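Local atomic coordinates of endoribonuclease L-PSP/chorismate mutase-like domain-containing protein (Shewanella oneidensis, PDB entry 2OTM), a protein that is of unknown function but, as a member of the YjgF-like clan with a chorismate mutase-like fold, is a putative endoribonuclease. Residues B[29-39]-B[77-85]; B[90-101]-B[144-154]. All coordinates share one frame; numbering follows the deposited sequence.

Overall arrangement
Contact 1 is complete in the sequence before contact 2 starts: helix 62-84, which ends in contact 1, is followed directly by strand 92-100 of contact 2. Their centres lie about 11 Å apart, and both reach the same five-stranded mixed sheet, ordered 30-33, 36-39, 146-153, 92-100, 131-136. Contact 1 sets the end of the helix against the hairpin at one border of that sheet; contact 2 pairs two of its inner strands. Strands 36-39 and 146-153 are neighbours, joined between L37 O and A152 N at 2.8 Å. Both contacts also touch a second subunit, so the same sheet serves both the helix packing within the chain and part of the trimer interface.

Contact 1 (B[29-39]-B[77-85])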
loop_
_atom_site.group_PDB
_atom_site.type_symbol
_atom_site.label_atom_id
_atom_site.label_comp_id
_atom_site.label_asym_id
_atom_site.label_seq_id
_atom_site.Cartn_x
_atom_site.Cartn_y
_atom_site.Cartn_z
ATOM N N PRO B 29 1.409 8.783 14.549
ATOM C CA PRO B 29 2.401 9.118 13.532
ATOM C C PRO B 29 3.316 7.994 13.126
ATOM O O PRO B 29 3.855 8.038 12.043
ATOM C CB PRO B 29 3.226 10.221 14.192
ATOM C CG PRO B 29 2.860 10.202 15.588
ATOM C CD PRO B 29 1.476 9.723 15.671
ATOM N N TYR B 30 3.510 7.013 13.997
ATOM C CA TYR B 30 4.236 5.816 13.635
ATOM C C TYR B 30 3.759 4.665 14.492
ATOM O O TYR B 30 3.146 4.872 15.565
ATOM C CB TYR B 30 5.760 5.996 13.785
ATOM C CG TYR B 30 6.241 6.261 15.186
ATOM C CD1 TYR B 30 6.576 5.230 16.042
ATOM C CD2 TYR B 30 6.369 7.557 15.652
ATOM C CE1 TYR B 30 7.003 5.489 17.337
ATOM C CE2 TYR B 30 6.797 7.819 16.922
ATOM C CZ TYR B 30 7.105 6.783 17.760
ATOM O OH TYR B 30 7.534 7.064 19.026
ATOM N N SER B 31 4.013 3.448 14.022
ATOM C CA SER B 31 3.797 2.279 14.824
ATOM C C SER B 31 4.981 1.331 14.705
ATOM O O SER B 31 5.835 1.471 13.828
ATOM C CB SER B 31 2.465 1.590 14.467
ATOM O OG SER B 31 2.363 1.151 13.124
ATOM N N ILE B 32 5.072 0.399 15.644
ATOM C CA ILE B 32 6.166 -0.567 15.664
ATOM C C ILE B 32 5.573 -1.953 15.898
ATOM O O ILE B 32 4.715 -2.141 16.786
ATOM C CB ILE B 32 7.241 -0.261 16.749
ATOM C CG1 ILE B 32 7.891 1.101 16.510
ATOM C CG2 ILE B 32 8.349 -1.343 16.770
ATOM C CD1 ILE B 32 8.846 1.593 17.607
ATOM N N VAL B 33 5.980 -2.904 15.055
ATOM C CA VAL B 33 5.653 -4.322 15.231
ATOM C C VAL B 33 6.972 -5.071 15.122
ATOM O O VAL B 33 7.691 -4.986 14.125
ATOM C CB VAL B 33 4.605 -4.839 14.214
ATOM C CG1 VAL B 33 5.073 -4.628 12.767
ATOM C CG2 VAL B 33 4.308 -6.298 14.466
ATOM N N GLY B 34 7.348 -5.740 16.195
ATOM C CA GLY B 34 8.636 -6.392 16.240
ATOM C C GLY B 34 9.751 -5.402 16.056
ATOM O O GLY B 34 9.898 -4.466 16.841
ATOM N N SER B 35 10.519 -5.603 14.994
ATOM C CA SER B 35 11.631 -4.726 14.648
ATOM C C SER B 35 11.277 -3.726 13.524
ATOM O O SER B 35 12.148 -3.011 13.044
ATOM C CB SER B 35 12.803 -5.587 14.195
ATOM O OG SER B 35 12.480 -6.225 12.956
ATOM N N GLN B 36 9.998 -3.656 13.145
ATOM C CA GLN B 36 9.560 -2.852 12.012
ATOM C C GLN B 36 8.843 -1.608 12.496
ATOM O O GLN B 36 7.844 -1.698 13.187
ATOM C CB GLN B 36 8.628 -3.683 11.119
ATOM C CG GLN B 36 9.329 -4.876 10.505
ATOM C CD GLN B 36 8.391 -5.863 9.861
ATOM O OE1 GLN B 36 8.408 -7.025 10.206
ATOM N NE2 GLN B 36 7.566 -5.412 8.934
ATOM N N LEU B 37 9.395 -0.453 12.150
ATOM C CA LEU B 37 8.855 0.850 12.476
ATOM C C LEU B 37 8.292 1.446 11.190
ATOM O O LEU B 37 8.989 1.476 10.173
ATOM C CB LEU B 37 9.988 1.721 13.010
ATOM C CG LEU B 37 9.794 3.223 13.228
ATOM C CD1 LEU B 37 8.750 3.505 14.240
ATOM C CD2 LEU B 37 11.115 3.807 13.694
HETATM N N MSE B 38 7.040 1.892 11.222
HETATM C CA MSE B 38 6.412 2.423 10.026
HETATM C C MSE B 38 5.723 3.734 10.336
HETATM O O MSE B 38 5.043 3.862 11.347
HETATM C CB MSE B 38 5.445 1.414 9.454
HETATM C CG MSE B 38 4.357 0.999 10.389
HETATM SE SE MSE B 38 3.584 -0.638 9.773
HETATM C CE MSE B 38 4.998 -1.829 10.090
ATOM N N THR B 39 5.898 4.717 9.460
ATOM C CA THR B 39 5.244 6.010 9.654
ATOM C C THR B 39 3.829 6.009 9.051
ATOM O O THR B 39 3.485 5.176 8.211
ATOM C CB THR B 39 6.063 7.153 9.036
ATOM O OG1 THR B 39 5.962 7.110 7.595
ATOM C CG2 THR B 39 7.505 7.043 9.469
ATOM N N ILE B 77 11.913 11.619 7.921
ATOM C CA ILE B 77 13.157 11.364 8.701
ATOM C C ILE B 77 13.057 12.020 10.072
ATOM O O ILE B 77 13.471 11.446 11.077
ATOM C CB ILE B 77 14.397 11.851 7.927
ATOM C CG1 ILE B 77 14.561 10.997 6.650
ATOM C CG2 ILE B 77 15.666 11.759 8.789
ATOM C CD1 ILE B 77 15.620 11.513 5.624
ATOM N N ALA B 78 12.463 13.212 10.133
ATOM C CA ALA B 78 12.204 13.855 11.415
ATOM C C ALA B 78 11.321 12.952 12.284
ATOM O O ALA B 78 11.547 12.806 13.496
ATOM C CB ALA B 78 11.595 15.265 11.223
ATOM N N GLN B 79 10.344 12.308 11.668
ATOM C CA GLN B 79 9.443 11.433 12.400
ATOM C C GLN B 79 10.216 10.236 12.955
ATOM O O GLN B 79 10.012 9.831 14.094
ATOM C CB GLN B 79 8.340 10.941 11.453
ATOM C CG GLN B 79 7.283 10.072 12.120
ATOM C CD GLN B 79 6.504 10.867 13.106
ATOM O OE1 GLN B 79 5.652 11.657 12.717
ATOM N NE2 GLN B 79 6.814 10.699 14.395
ATOM N N LEU B 80 11.110 9.688 12.141
ATOM C CA LEU B 80 11.906 8.528 12.544
ATOM C C LEU B 80 12.832 8.920 13.686
ATOM O O LEU B 80 13.011 8.146 14.631
ATOM C CB LEU B 80 12.726 7.984 11.372
ATOM C CG LEU B 80 11.944 7.372 10.204
ATOM C CD1 LEU B 80 12.916 6.943 9.134
ATOM C CD2 LEU B 80 11.059 6.208 10.671
ATOM N N LYS B 81 13.414 10.110 13.601
ATOM C CA LYS B 81 14.320 10.561 14.656
ATOM C C LYS B 81 13.602 10.725 15.988
ATOM O O LYS B 81 14.164 10.450 17.061
ATOM C CB LYS B 81 14.980 11.892 14.301
ATOM C CG LYS B 81 15.949 12.370 15.412
ATOM C CD LYS B 81 17.143 13.097 14.876
ATOM C CE LYS B 81 17.997 13.689 16.014
ATOM N NZ LYS B 81 18.951 12.712 16.644
ATOM N N GLN B 82 12.361 11.200 15.922
ATOM C CA GLN B 82 11.550 11.317 17.121
ATOM C C GLN B 82 11.272 9.958 17.734
ATOM O O GLN B 82 11.323 9.804 18.946
ATOM C CB GLN B 82 10.243 12.031 16.814
ATOM C CG GLN B 82 9.492 12.494 18.041
ATOM C CD GLN B 82 8.062 12.874 17.702
ATOM O OE1 GLN B 82 7.676 14.030 17.835
ATOM N NE2 GLN B 82 7.281 11.906 17.219
ATOM N N ALA B 83 10.995 8.973 16.896
ATOM C CA ALA B 83 10.735 7.638 17.353
ATOM C C ALA B 83 11.979 6.952 17.939
ATOM O O ALA B 83 11.860 6.274 18.952
ATOM C CB ALA B 83 10.195 6.810 16.217
ATOM N N CYS B 84 13.153 7.117 17.319
ATOM C CA CYS B 84 14.281 6.290 17.780
ATOM C C CYS B 84 15.416 7.047 18.442
ATOM O O CYS B 84 16.315 6.424 18.979
ATOM C CB CYS B 84 14.799 5.398 16.660
ATOM S SG CYS B 84 15.514 6.301 15.336
ATOM N N GLY B 85 15.352 8.371 18.449
ATOM C CA GLY B 85 16.326 9.185 19.184
ATOM C C GLY B 85 17.590 9.464 18.406
ATOM O O GLY B 85 17.960 10.633 18.219
HETATM O O HOH W 1 9.731 5.672 20.325
#
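Y30 lays its ring over the methyl of A83, near the end of helix 62-84. Its CB leaves strand 30-33 toward the helix, and chi1 of 63° sets CG between the backbone N and the carbonyl carbon, which turns a face of the ring to the A83 methyl. CG is 4.1 Å from A83 CB, and CD1, CE1 and CE2 also meet it. Along one edge, CD2 and CE2 meet Q79 NE2, CD2 at 3.4 Å, with ring and amide planes 47° apart. A83 CB sits 3.5 Å from the ring centroid, 15° off the normal, a CH-pi contact displaced toward the rim; CZ is its nearest ring atom. At the tip, OH lies by A83 CA and shares a water that donates a 2.6 Å hydrogen bond to A83 O. In the chorismate mutase-like fold of the YjgF family helices pack on one face of a sheet, and here the hairpin of strands 30-33 and 36-39, closed by a type II' turn, meets that layer. With an alanine here, the A83 methyl would probably lose its ring partner and the water on A83 O the phenol oxygen. Deeper in, L37 CD2 touches L80 CD2 at 3.9 Å, and T39 CG2 reaches the same methyl at 3.8 Å while T39 OG1 bonds to L150 N. Q79 OE1 comes 3.2 Å from P29 CB and accepts a weak hydrogen bond from Q42 NE2.

Contact 2 (B[90-101]-B[144-154]); sequences IKQIYRLEGVLN and SLCLVYLFAEL
Antiparallel strand pairing at the heart of the chorismate mutase-like sheet joins 92-100 to 146-153, with helices 62-84 and 109-124 packed on one face. Paired backbone bonds link E97 with Y149 and V99 with L147; E97 N to Y149 O is nearly straight at 173°. Two classic beta bulges interrupt the register, K91 and Q92 facing E153, and Y94 and R95 facing F151. On the helix side L96 CD1 touches V148 CG1 (3.7 Å) and L150 CD2 (3.8 Å). The other face carries F151, whose CB lies over the Y94 ring and whose CE1 is 3.5 Å from E97 CD, carboxylate and ring planes 51° apart. R95, bent at chi2, runs beside F151 and sends NE to E97 OE2, a salt bridge of 2.9 Å on the anti lone pair, in the guanidinium plane; this probably helps fix the rotation of the carboxylate. The E97 side chain lies about 4 Å, nearest atoms, from a bound calcium ion. R95 NH1 reaches T39 O of the third subunit. At the C-terminal end of strand 146-153 Q92 NE2, bonded to I32 O of that subunit, gives E153 OE1 a 2.6 Å hydrogen bond, met on the anti side and 33° out of the carboxylate plane.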
loop_
_atom_site.group_PDB
_atom_site.type_symbol
_atom_site.label_atom_id
_atom_site.label_comp_id
_atom_site.label_asym_id
_atom_site.label_seq_id
_atom_site.Cartn_x
_atom_site.Cartn_y
_atom_site.Cartn_z
ATOM N N ILE B 90 18.720 2.979 13.291
ATOM C CA ILE B 90 18.031 2.344 12.152
ATOM C C ILE B 90 18.976 1.410 11.407
ATOM O O ILE B 90 20.019 1.838 10.890
ATOM C CB ILE B 90 17.426 3.412 11.234
ATOM C CG1 ILE B 90 16.270 4.113 11.971
ATOM C CG2 ILE B 90 16.933 2.792 9.846
ATOM C CD1 ILE B 90 15.854 5.403 11.391
ATOM N N LYS B 91 18.646 0.120 11.380
ATOM C CA LYS B 91 19.423 -0.847 10.607
ATOM C C LYS B 91 19.258 -0.644 9.105
ATOM O O LYS B 91 20.213 -0.734 8.361
ATOM C CB LYS B 91 19.004 -2.262 10.957
ATOM C CG LYS B 91 19.400 -2.646 12.362
ATOM C CD LYS B 91 19.095 -4.118 12.641
ATOM C CE LYS B 91 19.573 -4.505 14.049
ATOM N NZ LYS B 91 19.618 -5.974 14.251
ATOM N N GLN B 92 18.031 -0.372 8.669
ATOM C CA GLN B 92 17.762 -0.077 7.261
ATOM C C GLN B 92 16.427 0.585 7.113
ATOM O O GLN B 92 15.524 0.305 7.867
ATOM C CB GLN B 92 17.748 -1.356 6.390
ATOM C CG GLN B 92 16.880 -2.483 6.915
ATOM C CD GLN B 92 16.619 -3.602 5.874
ATOM O OE1 GLN B 92 16.893 -3.449 4.673
ATOM N NE2 GLN B 92 16.076 -4.718 6.344
ATOM N N ILE B 93 16.330 1.482 6.150
ATOM C CA ILE B 93 15.056 1.964 5.647
ATOM C C ILE B 93 14.760 1.048 4.494
ATOM O O ILE B 93 15.319 1.242 3.414
ATOM C CB ILE B 93 15.130 3.398 5.083
ATOM C CG1 ILE B 93 15.736 4.386 6.091
ATOM C CG2 ILE B 93 13.712 3.847 4.635
ATOM C CD1 ILE B 93 14.880 4.649 7.212
ATOM N N TYR B 94 13.984 -0.004 4.738
ATOM C CA TYR B 94 13.835 -1.068 3.745
ATOM C C TYR B 94 12.747 -0.787 2.704
ATOM O O TYR B 94 12.698 -1.465 1.668
ATOM C CB TYR B 94 13.574 -2.439 4.388
ATOM C CG TYR B 94 12.338 -2.538 5.228
ATOM C CD1 TYR B 94 11.128 -2.887 4.660
ATOM C CD2 TYR B 94 12.374 -2.302 6.600
ATOM C CE1 TYR B 94 9.984 -3.001 5.416
ATOM C CE2 TYR B 94 11.193 -2.392 7.372
ATOM C CZ TYR B 94 10.028 -2.767 6.762
ATOM O OH TYR B 94 8.880 -2.883 7.458
ATOM N N ARG B 95 11.872 0.181 2.981
ATOM C CA ARG B 95 10.747 0.451 2.083
ATOM C C ARG B 95 10.322 1.911 2.127
ATOM O O ARG B 95 10.245 2.523 3.193
ATOM C CB ARG B 95 9.576 -0.429 2.486
ATOM C CG ARG B 95 8.326 -0.324 1.636
ATOM C CD ARG B 95 8.482 -1.156 0.450
ATOM N NE ARG B 95 7.226 -1.645 -0.088
ATOM C CZ ARG B 95 7.165 -2.570 -1.044
ATOM N NH1 ARG B 95 8.280 -3.059 -1.544
ATOM N NH2 ARG B 95 6.003 -2.996 -1.501
ATOM N N LEU B 96 10.097 2.466 0.937
ATOM C CA LEU B 96 9.528 3.797 0.730
ATOM C C LEU B 96 8.225 3.593 -0.027
ATOM O O LEU B 96 8.219 2.868 -1.009
ATOM C CB LEU B 96 10.458 4.614 -0.152
ATOM C CG LEU B 96 9.914 5.839 -0.896
ATOM C CD1 LEU B 96 9.437 6.879 0.139
ATOM C CD2 LEU B 96 10.977 6.398 -1.878
ATOM N N GLU B 97 7.126 4.214 0.416
ATOM C CA GLU B 97 5.867 4.179 -0.342
ATOM C C GLU B 97 5.408 5.626 -0.504
ATOM O O GLU B 97 5.247 6.352 0.470
ATOM C CB GLU B 97 4.815 3.237 0.284
ATOM C CG GLU B 97 5.376 1.791 0.469
ATOM C CD GLU B 97 4.438 0.757 1.050
ATOM O OE1 GLU B 97 3.301 1.066 1.495
ATOM O OE2 GLU B 97 4.870 -0.418 1.074
ATOM N N GLY B 98 5.234 6.049 -1.752
ATOM C CA GLY B 98 4.906 7.430 -2.078
ATOM C C GLY B 98 3.672 7.552 -2.935
ATOM O O GLY B 98 3.457 6.726 -3.821
ATOM N N VAL B 99 2.892 8.598 -2.679
ATOM C CA VAL B 99 1.704 8.937 -3.426
ATOM C C VAL B 99 1.865 10.351 -3.963
ATOM O O VAL B 99 2.292 11.262 -3.215
ATOM C CB VAL B 99 0.425 8.963 -2.538
ATOM C CG1 VAL B 99 -0.805 9.082 -3.400
ATOM C CG2 VAL B 99 0.322 7.730 -1.635
ATOM N N LEU B 100 1.501 10.533 -5.221
ATOM C CA LEU B 100 1.488 11.843 -5.865
ATOM C C LEU B 100 0.179 12.099 -6.541
ATOM O O LEU B 100 -0.452 11.177 -7.042
ATOM C CB LEU B 100 2.615 11.957 -6.906
ATOM C CG LEU B 100 4.048 11.920 -6.332
ATOM C CD1 LEU B 100 4.676 10.555 -6.469
ATOM C CD2 LEU B 100 4.941 12.952 -6.980
ATOM N N ASN B 101 -0.210 13.368 -6.618
ATOM C CA ASN B 101 -1.320 13.762 -7.488
ATOM C C ASN B 101 -0.704 14.191 -8.814
ATOM O O ASN B 101 0.121 15.115 -8.827
ATOM C CB ASN B 101 -2.107 14.929 -6.882
ATOM C CG ASN B 101 -3.362 15.244 -7.671
ATOM O OD1 ASN B 101 -3.622 14.642 -8.729
ATOM N ND2 ASN B 101 -4.137 16.192 -7.180
ATOM N N SER B 144 -2.270 18.229 -0.871
ATOM C CA SER B 144 -0.841 18.056 -0.996
ATOM C C SER B 144 -0.462 17.473 -2.351
ATOM O O SER B 144 -1.154 16.636 -2.909
ATOM C CB SER B 144 -0.315 17.144 0.108
ATOM O OG SER B 144 1.115 17.098 0.135
ATOM N N LEU B 145 0.670 17.899 -2.894
ATOM C CA LEU B 145 1.181 17.278 -4.109
ATOM C C LEU B 145 1.607 15.834 -3.856
ATOM O O LEU B 145 1.488 14.985 -4.739
ATOM C CB LEU B 145 2.348 18.072 -4.646
ATOM C CG LEU B 145 3.109 17.488 -5.819
ATOM C CD1 LEU B 145 2.193 17.408 -7.049
ATOM C CD2 LEU B 145 4.271 18.411 -6.029
ATOM N N CYS B 146 2.089 15.551 -2.648
ATOM C CA CYS B 146 2.598 14.236 -2.368
ATOM C C CYS B 146 2.481 13.833 -0.916
ATOM O O CYS B 146 2.273 14.665 -0.022
ATOM C CB CYS B 146 4.063 14.132 -2.801
ATOM S SG CYS B 146 5.237 15.157 -1.847
ATOM N N LEU B 147 2.622 12.538 -0.711
ATOM C CA LEU B 147 2.656 11.955 0.618
ATOM C C LEU B 147 3.699 10.845 0.618
ATOM O O LEU B 147 3.747 10.021 -0.323
ATOM C CB LEU B 147 1.252 11.421 0.900
ATOM C CG LEU B 147 0.580 11.207 2.233
ATOM C CD1 LEU B 147 0.636 12.412 3.147
ATOM C CD2 LEU B 147 -0.879 10.820 1.906
ATOM N N VAL B 148 4.482 10.756 1.693
ATOM C CA VAL B 148 5.544 9.773 1.789
ATOM C C VAL B 148 5.367 8.965 3.071
ATOM O O VAL B 148 5.003 9.515 4.119
ATOM C CB VAL B 148 6.946 10.492 1.748
ATOM C CG1 VAL B 148 8.047 9.605 2.241
ATOM C CG2 VAL B 148 7.222 11.008 0.314
ATOM N N TYR B 149 5.621 7.659 2.968
ATOM C CA TYR B 149 5.610 6.735 4.081
ATOM C C TYR B 149 6.930 5.972 4.067
ATOM O O TYR B 149 7.361 5.482 3.024
ATOM C CB TYR B 149 4.487 5.707 3.933
ATOM C CG TYR B 149 3.103 6.278 3.921
ATOM C CD1 TYR B 149 2.574 6.881 2.785
ATOM C CD2 TYR B 149 2.287 6.155 5.031
ATOM C CE1 TYR B 149 1.275 7.402 2.785
ATOM C CE2 TYR B 149 0.981 6.683 5.053
ATOM C CZ TYR B 149 0.489 7.309 3.916
ATOM O OH TYR B 149 -0.797 7.788 3.944
ATOM N N LEU B 150 7.547 5.841 5.229
ATOM C CA LEU B 150 8.804 5.102 5.379
ATOM C C LEU B 150 8.614 3.926 6.332
ATOM O O LEU B 150 7.771 3.965 7.219
ATOM C CB LEU B 150 9.897 5.995 5.925
ATOM C CG LEU B 150 10.347 7.178 5.068
ATOM C CD1 LEU B 150 11.505 7.858 5.728
ATOM C CD2 LEU B 150 10.718 6.739 3.673
ATOM N N PHE B 151 9.402 2.884 6.097
ATOM C CA PHE B 151 9.410 1.672 6.891
ATOM C C PHE B 151 10.885 1.367 7.203
ATOM O O PHE B 151 11.720 1.319 6.286
ATOM C CB PHE B 151 8.844 0.519 6.098
ATOM C CG PHE B 151 7.416 0.716 5.633
ATOM C CD1 PHE B 151 7.137 1.495 4.529
ATOM C CD2 PHE B 151 6.382 0.114 6.285
ATOM C CE1 PHE B 151 5.845 1.687 4.099
ATOM C CE2 PHE B 151 5.068 0.293 5.848
ATOM C CZ PHE B 151 4.813 1.078 4.766
ATOM N N ALA B 152 11.187 1.177 8.487
ATOM C CA ALA B 152 12.549 1.035 8.971
ATOM C C ALA B 152 12.650 -0.195 9.834
ATOM O O ALA B 152 11.699 -0.555 10.527
ATOM C CB ALA B 152 12.990 2.260 9.762
ATOM N N GLU B 153 13.816 -0.821 9.788
ATOM C CA GLU B 153 14.172 -1.941 10.654
ATOM C C GLU B 153 15.058 -1.434 11.775
ATOM O O GLU B 153 16.027 -0.718 11.522
ATOM C CB GLU B 153 14.937 -3.019 9.864
ATOM C CG GLU B 153 15.151 -4.276 10.658
ATOM C CD GLU B 153 16.011 -5.324 9.967
ATOM O OE1 GLU B 153 16.544 -5.081 8.868
ATOM O OE2 GLU B 153 16.167 -6.393 10.580
ATOM N N LEU B 154 14.706 -1.787 13.004
ATOM C CA LEU B 154 15.483 -1.431 14.187
ATOM C C LEU B 154 16.194 -2.669 14.721
ATOM O O LEU B 154 17.049 -2.569 15.607
ATOM C CB LEU B 154 14.556 -0.912 15.273
ATOM C CG LEU B 154 13.665 0.273 14.899
ATOM C CD1 LEU B 154 12.588 0.387 15.959
ATOM C CD2 LEU B 154 14.481 1.551 14.754
ATOM O OXT LEU B 154 15.886 -3.792 14.289
HETATM O O HOH W 2 16.822 -6.202 13.454
HETATM O O HOH W 3 -3.273 17.351 -4.623
#